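Local coordinates for YcgJ protein (Bacillus subtilis, PDB 1XXL) that probably transfers methyl groups from S-adenosylmethionine to an acceptor that remains to be identified, at residues 24-29 and 89-94; 97-102 and 145-150; 83-88 and 110-115. All blocks are in the same frame, centred on the assembly; numbering follows the deposited sequence.

Interaction 1: residues 24-29 and 89-94. With SO4 (sulfate ion), chain C.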
loop_
_atom_site.group_PDB
_atom_site.type_symbol
_atom_site.label_atom_id
_atom_site.label_comp_id
_atom_site.label_asym_id
_atom_site.label_seq_id
_atom_site.Cartn_x
_atom_site.Cartn_y
_atom_site.Cartn_z
ATOM N N ARG A 24 -20.199 3.810 0.914
ATOM C CA ARG A 24 -19.317 4.532 1.823
ATOM C C ARG A 24 -17.947 3.858 1.795
ATOM O O ARG A 24 -17.847 2.630 1.947
ATOM C CB ARG A 24 -19.913 4.531 3.222
ATOM C CG ARG A 24 -21.276 5.214 3.262
ATOM C CD ARG A 24 -21.682 5.565 4.664
ATOM N NE ARG A 24 -23.053 6.094 4.745
ATOM C CZ ARG A 24 -23.741 6.241 5.885
ATOM N NH1 ARG A 24 -23.213 5.899 7.070
ATOM N NH2 ARG A 24 -24.979 6.743 5.850
ATOM N N VAL A 25 -16.908 4.659 1.581
ATOM C CA VAL A 25 -15.553 4.156 1.364
ATOM C C VAL A 25 -14.603 4.710 2.427
ATOM O O VAL A 25 -14.637 5.910 2.771
ATOM C CB VAL A 25 -15.018 4.579 -0.049
ATOM C CG1 VAL A 25 -13.609 4.070 -0.318
ATOM C CG2 VAL A 25 -15.958 4.129 -1.138
ATOM N N LEU A 26 -13.729 3.843 2.911
ATOM C CA LEU A 26 -12.660 4.245 3.783
ATOM C C LEU A 26 -11.329 3.996 3.075
ATOM O O LEU A 26 -11.086 2.892 2.556
ATOM C CB LEU A 26 -12.727 3.460 5.087
ATOM C CG LEU A 26 -11.549 3.559 6.043
ATOM C CD1 LEU A 26 -11.389 4.955 6.572
ATOM C CD2 LEU A 26 -11.710 2.568 7.195
ATOM N N ASP A 27 -10.475 5.014 3.092
ATOM C CA ASP A 27 -9.097 4.917 2.599
ATOM C C ASP A 27 -8.103 5.023 3.756
ATOM O O ASP A 27 -8.013 6.058 4.439
ATOM C CB ASP A 27 -8.797 6.016 1.577
ATOM C CG ASP A 27 -7.380 5.900 0.982
ATOM O OD1 ASP A 27 -6.872 4.754 0.767
ATOM O OD2 ASP A 27 -6.777 6.967 0.726
ATOM N N ILE A 28 -7.373 3.936 3.966
ATOM C CA ILE A 28 -6.391 3.832 5.018
ATOM C C ILE A 28 -5.008 4.211 4.509
ATOM O O ILE A 28 -4.511 3.620 3.550
ATOM C CB ILE A 28 -6.354 2.415 5.572
ATOM C CG1 ILE A 28 -7.732 2.072 6.134
ATOM C CG2 ILE A 28 -5.308 2.326 6.657
ATOM C CD1 ILE A 28 -7.882 0.676 6.626
ATOM N N GLY A 29 -4.383 5.172 5.174
ATOM C CA GLY A 29 -3.119 5.768 4.709
ATOM C C GLY A 29 -3.372 6.704 3.548
ATOM O O GLY A 29 -2.773 6.563 2.494
ATOM N N ASP A 89 -18.603 -0.046 2.871
ATOM C CA ASP A 89 -18.849 -0.940 1.759
ATOM C C ASP A 89 -17.532 -1.335 1.119
ATOM O O ASP A 89 -17.362 -2.449 0.653
ATOM C CB ASP A 89 -19.742 -0.238 0.712
ATOM C CG ASP A 89 -21.112 0.083 1.256
ATOM O OD1 ASP A 89 -21.377 1.257 1.632
ATOM O OD2 ASP A 89 -21.900 -0.867 1.352
ATOM N N ILE A 90 -16.623 -0.379 1.067
ATOM C CA ILE A 90 -15.326 -0.566 0.447
ATOM C C ILE A 90 -14.275 0.072 1.349
ATOM O O ILE A 90 -14.484 1.170 1.895
ATOM C CB ILE A 90 -15.260 0.124 -0.924
ATOM C CG1 ILE A 90 -16.360 -0.413 -1.863
ATOM C CG2 ILE A 90 -13.871 -0.042 -1.530
ATOM C CD1 ILE A 90 -16.615 0.454 -3.089
ATOM N N ILE A 91 -13.155 -0.630 1.507
ATOM C CA ILE A 91 -11.994 -0.115 2.219
ATOM C C ILE A 91 -10.796 -0.310 1.324
ATOM O O ILE A 91 -10.598 -1.392 0.812
ATOM C CB ILE A 91 -11.750 -0.826 3.581
ATOM C CG1 ILE A 91 -12.977 -0.684 4.486
ATOM C CG2 ILE A 91 -10.466 -0.267 4.244
ATOM C CD1 ILE A 91 -12.922 -1.509 5.739
ATOM N N THR A 92 -10.019 0.751 1.136
ATOM C CA THR A 92 -8.874 0.759 0.250
ATOM C C THR A 92 -7.622 1.058 1.046
ATOM O O THR A 92 -7.645 1.777 2.046
ATOM C CB THR A 92 -8.996 1.821 -0.908
ATOM O OG1 THR A 92 -9.102 3.145 -0.360
ATOM C CG2 THR A 92 -10.229 1.562 -1.773
ATOM N N CYS A 93 -6.521 0.497 0.585
ATOM C CA CYS A 93 -5.246 0.661 1.234
ATOM C C CYS A 93 -4.199 0.510 0.128
ATOM O O CYS A 93 -3.982 -0.598 -0.354
ATOM C CB CYS A 93 -5.092 -0.412 2.334
ATOM S SG CYS A 93 -3.606 -0.238 3.296
ATOM N N ARG A 94 -3.604 1.626 -0.301
ATOM C CA ARG A 94 -2.688 1.650 -1.449
ATOM C C ARG A 94 -1.281 2.036 -1.041
ATOM O O ARG A 94 -1.049 3.139 -0.558
ATOM C CB ARG A 94 -3.197 2.587 -2.537
ATOM C CG ARG A 94 -2.388 2.490 -3.846
ATOM C CD ARG A 94 -3.080 3.200 -5.012
ATOM N NE ARG A 94 -3.212 4.638 -4.748
ATOM C CZ ARG A 94 -2.826 5.630 -5.551
ATOM N NH1 ARG A 94 -2.254 5.392 -6.726
ATOM N NH2 ARG A 94 -3.018 6.883 -5.171
HETATM S S SO4 C . -1.612 9.008 -8.017
HETATM O O1 SO4 C . -3.061 9.142 -8.014
HETATM O O2 SO4 C . -1.039 10.157 -8.721
HETATM O O3 SO4 C . -1.254 7.761 -8.681
HETATM O O4 SO4 C . -1.071 8.984 -6.652
HETATM O O HOH W 1 -4.269 4.065 0.943
#
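Thr92 and Asp27 stand beside each other on one face of two parallel strands, and the hydroxyl Thr92 OG1 donates to Asp27 OD1 at 3.0 Å. OG1 lies between its own backbone N and carbonyl carbon (chi1 61°), which places it on the side of strand 24-28 and brings it to OD1 from above the carboxylate plane. Water 1 lies 2.7 Å from Asp27 OD1, is also within bonding distance of Ile28 O, and accepts from Arg94 N, bridging the backbones where their direct bonding has ended. Val25 and Ile90, pointing the same way, extend this face, and helix 7-17 covers it through Ala17 and Met13. On the other face Ile28 CD1 reaches Ile91 CG2 at 3.6 Å, the two side chains crossing aslant, while Leu26 CB lies 4.2 Å from Ile91 CG1; Val110 and Val113 of helix 103-113 cover them. At the start of the strands Asp89 OD1 accepts from Arg24 N at 2.9 Å along a nearly straight line (170° at the hydrogen), and it also carries a salt bridge to Lys115. With an alanine here, Arg24 N would probably lose its acceptor and Lys115 its ionic mate. At the far end the Arg94 chain bends at chi3, and its guanidinium meets a sulfate, probably from the crystallisation liquor, edge-on, NH1 to O3 and NH2 to O4, both at 3.2 Å, while NE bonds to Thr35. The strand axes pass 4.7 Å apart at 21°, with Leu26 N, Thr92 N and Ile28 N donating alternately across the gap. These are neighbouring central strands of a Rossmann-like methyltransferase sheet, and Gly29 and Arg94, both S-adenosylmethionine-binding, sit at their C-terminal ends.

Interaction 2: residues 97-102 and 145-150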
loop_
_atom_site.group_PDB
_atom_site.type_symbol
_atom_site.label_atom_id
_atom_site.label_comp_id
_atom_site.label_asym_id
_atom_site.label_seq_id
_atom_site.Cartn_x
_atom_site.Cartn_y
_atom_site.Cartn_z
ATOM N N ALA A 97 0.372 -0.469 3.654
ATOM C CA ALA A 97 0.499 -1.555 4.652
ATOM C C ALA A 97 1.925 -1.801 5.141
ATOM O O ALA A 97 2.131 -2.159 6.314
ATOM C CB ALA A 97 -0.084 -2.839 4.117
ATOM N N HIS A 98 2.903 -1.620 4.256
ATOM C CA HIS A 98 4.302 -1.811 4.650
ATOM C C HIS A 98 4.782 -0.833 5.728
ATOM O O HIS A 98 5.836 -1.041 6.319
ATOM C CB HIS A 98 5.256 -1.817 3.435
ATOM C CG HIS A 98 5.243 -0.559 2.625
ATOM N ND1 HIS A 98 4.426 -0.390 1.523
ATOM C CD2 HIS A 98 5.984 0.573 2.723
ATOM C CE1 HIS A 98 4.650 0.804 1.000
ATOM N NE2 HIS A 98 5.582 1.411 1.717
ATOM N N HIS A 99 4.002 0.212 5.981
ATOM C CA HIS A 99 4.275 1.176 7.046
ATOM C C HIS A 99 3.504 0.904 8.343
ATOM O O HIS A 99 3.740 1.589 9.319
ATOM C CB HIS A 99 3.915 2.592 6.591
ATOM C CG HIS A 99 4.836 3.156 5.563
ATOM N ND1 HIS A 99 4.379 3.840 4.457
ATOM C CD2 HIS A 99 6.188 3.141 5.472
ATOM C CE1 HIS A 99 5.416 4.227 3.729
ATOM N NE2 HIS A 99 6.525 3.805 4.319
ATOM N N PHE A 100 2.593 -0.069 8.366
ATOM C CA PHE A 100 1.819 -0.366 9.578
ATOM C C PHE A 100 2.734 -0.901 10.674
ATOM O O PHE A 100 3.542 -1.751 10.413
ATOM C CB PHE A 100 0.748 -1.444 9.323
ATOM C CG PHE A 100 -0.363 -1.037 8.411
ATOM C CD1 PHE A 100 -0.553 0.272 8.020
ATOM C CD2 PHE A 100 -1.241 -1.986 7.957
ATOM C CE1 PHE A 100 -1.607 0.603 7.194
ATOM C CE2 PHE A 100 -2.294 -1.654 7.131
ATOM C CZ PHE A 100 -2.476 -0.355 6.764
ATOM N N SER A 101 2.565 -0.433 11.901
ATOM C CA SER A 101 3.369 -0.924 13.024
ATOM C C SER A 101 2.933 -2.334 13.448
ATOM O O SER A 101 3.723 -3.079 14.038
ATOM C CB SER A 101 3.265 0.039 14.218
ATOM O OG SER A 101 1.920 0.108 14.670
ATOM N N ASP A 102 1.672 -2.684 13.168
ATOM C CA ASP A 102 1.132 -4.003 13.510
ATOM C C ASP A 102 0.072 -4.398 12.484
ATOM O O ASP A 102 -1.124 -4.202 12.676
ATOM C CB ASP A 102 0.582 -3.998 14.951
ATOM C CG ASP A 102 0.178 -5.380 15.451
ATOM O OD1 ASP A 102 0.103 -6.357 14.677
ATOM O OD2 ASP A 102 -0.095 -5.482 16.660
ATOM N N ASP A 145 13.970 4.054 3.386
ATOM C CA ASP A 145 12.853 4.668 4.116
ATOM C C ASP A 145 12.781 4.089 5.533
ATOM O O ASP A 145 12.217 3.020 5.730
ATOM C CB ASP A 145 11.549 4.416 3.341
ATOM C CG ASP A 145 10.306 5.011 4.029
ATOM O OD1 ASP A 145 10.433 5.708 5.064
ATOM O OD2 ASP A 145 9.188 4.756 3.536
ATOM N N PRO A 146 13.359 4.793 6.537
ATOM C CA PRO A 146 13.287 4.284 7.913
ATOM C C PRO A 146 11.857 4.198 8.485
ATOM O O PRO A 146 11.660 3.686 9.564
ATOM C CB PRO A 146 14.160 5.278 8.701
ATOM C CG PRO A 146 15.034 5.916 7.653
ATOM C CD PRO A 146 14.119 6.055 6.483
ATOM N N SER A 147 10.876 4.691 7.752
ATOM C CA SER A 147 9.467 4.481 8.083
ATOM C C SER A 147 8.985 3.043 7.768
ATOM O O SER A 147 7.968 2.577 8.306
ATOM C CB SER A 147 8.633 5.490 7.290
ATOM O OG SER A 147 7.459 5.788 7.995
ATOM N N HIS A 148 9.717 2.361 6.883
ATOM C CA HIS A 148 9.390 1.008 6.431
ATOM C C HIS A 148 9.409 0.055 7.606
ATOM O O HIS A 148 10.376 0.016 8.354
ATOM C CB HIS A 148 10.407 0.538 5.388
ATOM C CG HIS A 148 10.073 -0.784 4.771
ATOM N ND1 HIS A 148 9.264 -0.899 3.664
ATOM C CD2 HIS A 148 10.438 -2.044 5.103
ATOM C CE1 HIS A 148 9.142 -2.176 3.340
ATOM N NE2 HIS A 148 9.852 -2.893 4.192
ATOM N N VAL A 149 8.325 -0.681 7.788
ATOM C CA VAL A 149 8.243 -1.676 8.865
ATOM C C VAL A 149 8.462 -3.043 8.244
ATOM O O VAL A 149 9.471 -3.686 8.500
ATOM C CB VAL A 149 6.891 -1.607 9.618
ATOM C CG1 VAL A 149 6.780 -2.732 10.625
ATOM C CG2 VAL A 149 6.754 -0.235 10.333
ATOM N N ARG A 150 7.529 -3.498 7.417
ATOM C CA ARG A 150 7.710 -4.778 6.736
ATOM C C ARG A 150 6.704 -4.902 5.615
ATOM O O ARG A 150 5.556 -4.530 5.791
ATOM C CB ARG A 150 7.533 -5.963 7.718
ATOM C CG ARG A 150 7.445 -7.317 6.993
ATOM C CD ARG A 150 7.392 -8.523 7.896
ATOM N NE ARG A 150 7.113 -9.713 7.094
ATOM C CZ ARG A 150 7.997 -10.345 6.329
ATOM N NH1 ARG A 150 9.266 -9.922 6.263
ATOM N NH2 ARG A 150 7.611 -11.410 5.618
HETATM O O HOH W 2 3.719 -4.006 7.716
HETATM O O HOH W 3 6.003 3.354 9.938
#
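His98 O is gripped by two backbone donors of the opposite loop, Val149 N at 2.9 Å and Arg150 N at 3.2 Å. The first meets the oxygen almost head-on; the second is tilted from the carbonyl plane and less straight, 145° at its hydrogen. The same oxygen lies over one face of the His148 ring. Beside it, His99 NE2 donates to Asp145 OD2 at 2.9 Å; OD2 lies close to the ring plane and is met on its syn side, somewhat out of the carboxylate plane, and the ring and carboxylate planes are 66° apart. Ser147 O lies at the edge of the His99 ring near its plane, and His98, its CG between its own backbone N and carbonyl carbon (chi1 60°), sets CD2 over the centre of one face. The contact joins the 3-10 turn 97-99, which follows strand 88-94 of the Rossmann-like sheet, to the type I turn Asp145-His148 that begins as helix 131-144 ends. The first loop borders the cofactor site, since Ser101 OG bonds weakly to Glu79, a residue assigned to S-adenosylmethionine binding. Two waters bridge further carbonyls across the contact: water 2 donates to Ala97 O at 2.8 Å and to Arg150 O at 2.7 Å, and water 3 links His99 O with Ser147 O. Ala97 O also accepts from Phe100 N, and Asp145 O from His148 N. The imidazoles of His98 and His148 are modestly inclined and offset so far that they hardly overlap, centroids 5.5 Å apart, and each finds its polar partner elsewhere: His98 ND1 in Asp124, His148 NE2 in Asn138. Val149 packs its methyls against backbone carbonyls, CG1 3.4 Å from Phe100 O, while Arg150 forms salt bridges with Glu156 and Asp134.

Interaction 3: residues 83-88 and 110-115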
loop_
_atom_site.group_PDB
_atom_site.type_symbol
_atom_site.label_atom_id
_atom_site.label_comp_id
_atom_site.label_asym_id
_atom_site.label_seq_id
_atom_site.Cartn_x
_atom_site.Cartn_y
_atom_site.Cartn_z
ATOM N N PHE A 83 -14.217 3.805 13.939
ATOM C CA PHE A 83 -15.510 3.707 13.301
ATOM C C PHE A 83 -16.262 2.536 13.848
ATOM O O PHE A 83 -15.653 1.626 14.380
ATOM C CB PHE A 83 -15.350 3.584 11.776
ATOM C CG PHE A 83 -14.519 4.688 11.191
ATOM C CD1 PHE A 83 -15.006 5.988 11.168
ATOM C CD2 PHE A 83 -13.249 4.445 10.729
ATOM C CE1 PHE A 83 -14.247 7.026 10.658
ATOM C CE2 PHE A 83 -12.473 5.482 10.219
ATOM C CZ PHE A 83 -12.965 6.775 10.188
ATOM N N PRO A 84 -17.600 2.553 13.726
ATOM C CA PRO A 84 -18.407 1.422 14.185
ATOM C C PRO A 84 -18.155 0.140 13.373
ATOM O O PRO A 84 -17.703 0.209 12.232
ATOM C CB PRO A 84 -19.842 1.898 13.930
ATOM C CG PRO A 84 -19.758 3.336 13.708
ATOM C CD PRO A 84 -18.437 3.612 13.140
ATOM N N ASP A 85 -18.498 -1.007 13.946
ATOM C CA ASP A 85 -18.487 -2.277 13.217
ATOM C C ASP A 85 -19.333 -2.146 11.957
ATOM O O ASP A 85 -20.324 -1.404 11.942
ATOM C CB ASP A 85 -19.071 -3.413 14.060
ATOM C CG ASP A 85 -18.321 -3.659 15.359
ATOM O OD1 ASP A 85 -17.324 -2.983 15.663
ATOM O OD2 ASP A 85 -18.758 -4.540 16.125
ATOM N N ASP A 86 -18.975 -2.884 10.909
ATOM C CA ASP A 86 -19.818 -2.992 9.710
ATOM C C ASP A 86 -20.295 -1.642 9.154
ATOM O O ASP A 86 -21.493 -1.438 8.932
ATOM C CB ASP A 86 -21.034 -3.890 10.003
ATOM C CG ASP A 86 -20.635 -5.252 10.582
ATOM O OD1 ASP A 86 -20.124 -6.100 9.832
ATOM O OD2 ASP A 86 -20.807 -5.461 11.804
ATOM N N SER A 87 -19.374 -0.714 8.927
ATOM C CA SER A 87 -19.791 0.622 8.493
ATOM C C SER A 87 -19.359 1.034 7.074
ATOM O O SER A 87 -19.864 2.015 6.540
ATOM C CB SER A 87 -19.403 1.680 9.552
ATOM O OG SER A 87 -18.009 1.860 9.662
ATOM N N PHE A 88 -18.454 0.292 6.447
ATOM C CA PHE A 88 -18.002 0.642 5.099
ATOM C C PHE A 88 -18.267 -0.470 4.077
ATOM O O PHE A 88 -18.161 -1.656 4.374
ATOM C CB PHE A 88 -16.513 1.010 5.101
ATOM C CG PHE A 88 -16.193 2.238 5.906
ATOM C CD1 PHE A 88 -16.345 3.504 5.354
ATOM C CD2 PHE A 88 -15.753 2.125 7.212
ATOM C CE1 PHE A 88 -16.047 4.626 6.082
ATOM C CE2 PHE A 88 -15.468 3.257 7.958
ATOM C CZ PHE A 88 -15.617 4.510 7.380
ATOM N N VAL A 110 -9.689 -3.610 9.924
ATOM C CA VAL A 110 -10.293 -3.540 8.603
ATOM C C VAL A 110 -11.497 -4.472 8.541
ATOM O O VAL A 110 -12.573 -4.042 8.143
ATOM C CB VAL A 110 -9.294 -3.898 7.481
ATOM C CG1 VAL A 110 -10.005 -4.229 6.183
ATOM C CG2 VAL A 110 -8.324 -2.768 7.280
ATOM N N ALA A 111 -11.324 -5.738 8.944
ATOM C CA ALA A 111 -12.424 -6.685 8.905
ATOM C C ALA A 111 -13.581 -6.248 9.787
ATOM O O ALA A 111 -14.746 -6.404 9.398
ATOM C CB ALA A 111 -11.955 -8.105 9.301
ATOM N N ARG A 112 -13.281 -5.689 10.964
ATOM C CA ARG A 112 -14.324 -5.245 11.892
ATOM C C ARG A 112 -15.223 -4.154 11.286
ATOM O O ARG A 112 -16.440 -4.257 11.339
ATOM C CB ARG A 112 -13.711 -4.749 13.222
ATOM C CG ARG A 112 -14.717 -4.217 14.177
ATOM C CD ARG A 112 -14.070 -3.753 15.465
ATOM N NE ARG A 112 -13.338 -2.514 15.291
ATOM C CZ ARG A 112 -13.901 -1.315 15.147
ATOM N NH1 ARG A 112 -15.205 -1.187 15.146
ATOM N NH2 ARG A 112 -13.149 -0.245 15.002
ATOM N N VAL A 113 -14.613 -3.124 10.704
ATOM C CA VAL A 113 -15.353 -1.973 10.159
ATOM C C VAL A 113 -15.935 -2.191 8.760
ATOM O O VAL A 113 -16.757 -1.390 8.307
ATOM C CB VAL A 113 -14.519 -0.637 10.188
ATOM C CG1 VAL A 113 -14.050 -0.339 11.583
ATOM C CG2 VAL A 113 -13.345 -0.657 9.227
ATOM N N LEU A 114 -15.507 -3.259 8.080
ATOM C CA LEU A 114 -16.061 -3.642 6.786
ATOM C C LEU A 114 -17.451 -4.248 6.971
ATOM O O LEU A 114 -17.664 -5.042 7.874
ATOM C CB LEU A 114 -15.099 -4.640 6.107
ATOM C CG LEU A 114 -15.221 -4.987 4.625
ATOM C CD1 LEU A 114 -15.308 -3.753 3.707
ATOM C CD2 LEU A 114 -14.025 -5.865 4.228
ATOM N N LYS A 115 -18.408 -3.859 6.136
ATOM C CA LYS A 115 -19.723 -4.496 6.127
ATOM C C LYS A 115 -19.594 -5.937 5.625
ATOM O O LYS A 115 -18.701 -6.249 4.835
ATOM C CB LYS A 115 -20.707 -3.736 5.207
ATOM C CG LYS A 115 -21.168 -2.363 5.739
ATOM C CD LYS A 115 -22.090 -1.611 4.752
ATOM C CE LYS A 115 -22.521 -0.268 5.350
ATOM N NZ LYS A 115 -23.146 0.685 4.339
HETATM O O HOH W 4 -22.738 2.485 6.543
#
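Arg112 brings the edge of its guanidinium to Phe83 O, NH1 at 2.9 Å and NH2 at 3.2 Å gripping the one oxygen end-on, with that oxygen in the guanidinium plane. NH1 also makes a salt bridge to Asp85 OD1 at 2.8 Å, nearly in line with the carboxylate's C-O bond, although the two planes are 58° apart. A bend at chi3 (73°) swings the group back over Val113, whose CG1 lies 3.4 Å above one face, while NE bonds to Glu109. Val113 and Phe88 lie side by side, pointing the same way, with Val113 CG2 4.2 Å from Phe88 CD2. The Phe88 ring stands on the face of Phe83, its CZ over the ring centre, and both phenyls pack with Val113 on Leu26 of strand 24-28. Backbone bonds hold the two segments together: Val113 O accepts from Ser87 N and Phe88 N, Arg112 O from Asp86 N, and Phe88 O from Lys115 N at 2.8 Å. The C-terminal end of helix 103-113 is thereby tied to the loop entering strand 88-94, as part of a beta-alpha-beta crossover in which strands 88-94 and 118-125 lie parallel and adjacent in the Rossmann-like sheet.

Interactions 1 and 3 lie 11 Å apart, centre to centre, and share strand 88-94. Interaction 1 pairs that strand with strand 24-28; interaction 3 anchors its entrance to helix 103-113, whose Val110 CG2 packs 3.5 Å from Ile28 CD1. Interaction 2 is 18 Å from interaction 1 and 23 Å from interaction 3, past the strand's C-terminal end, where Phe100 CZ touches Cys93 SG at 3.7 Å. Along the chain, interaction 1 closes before interaction 2 opens, whereas the segments of interaction 3 alternate with those of both. One strand thus connects the helix-end contact at its start, the strand pair in the sheet, and a loop bordering the S-adenosylmethionine site.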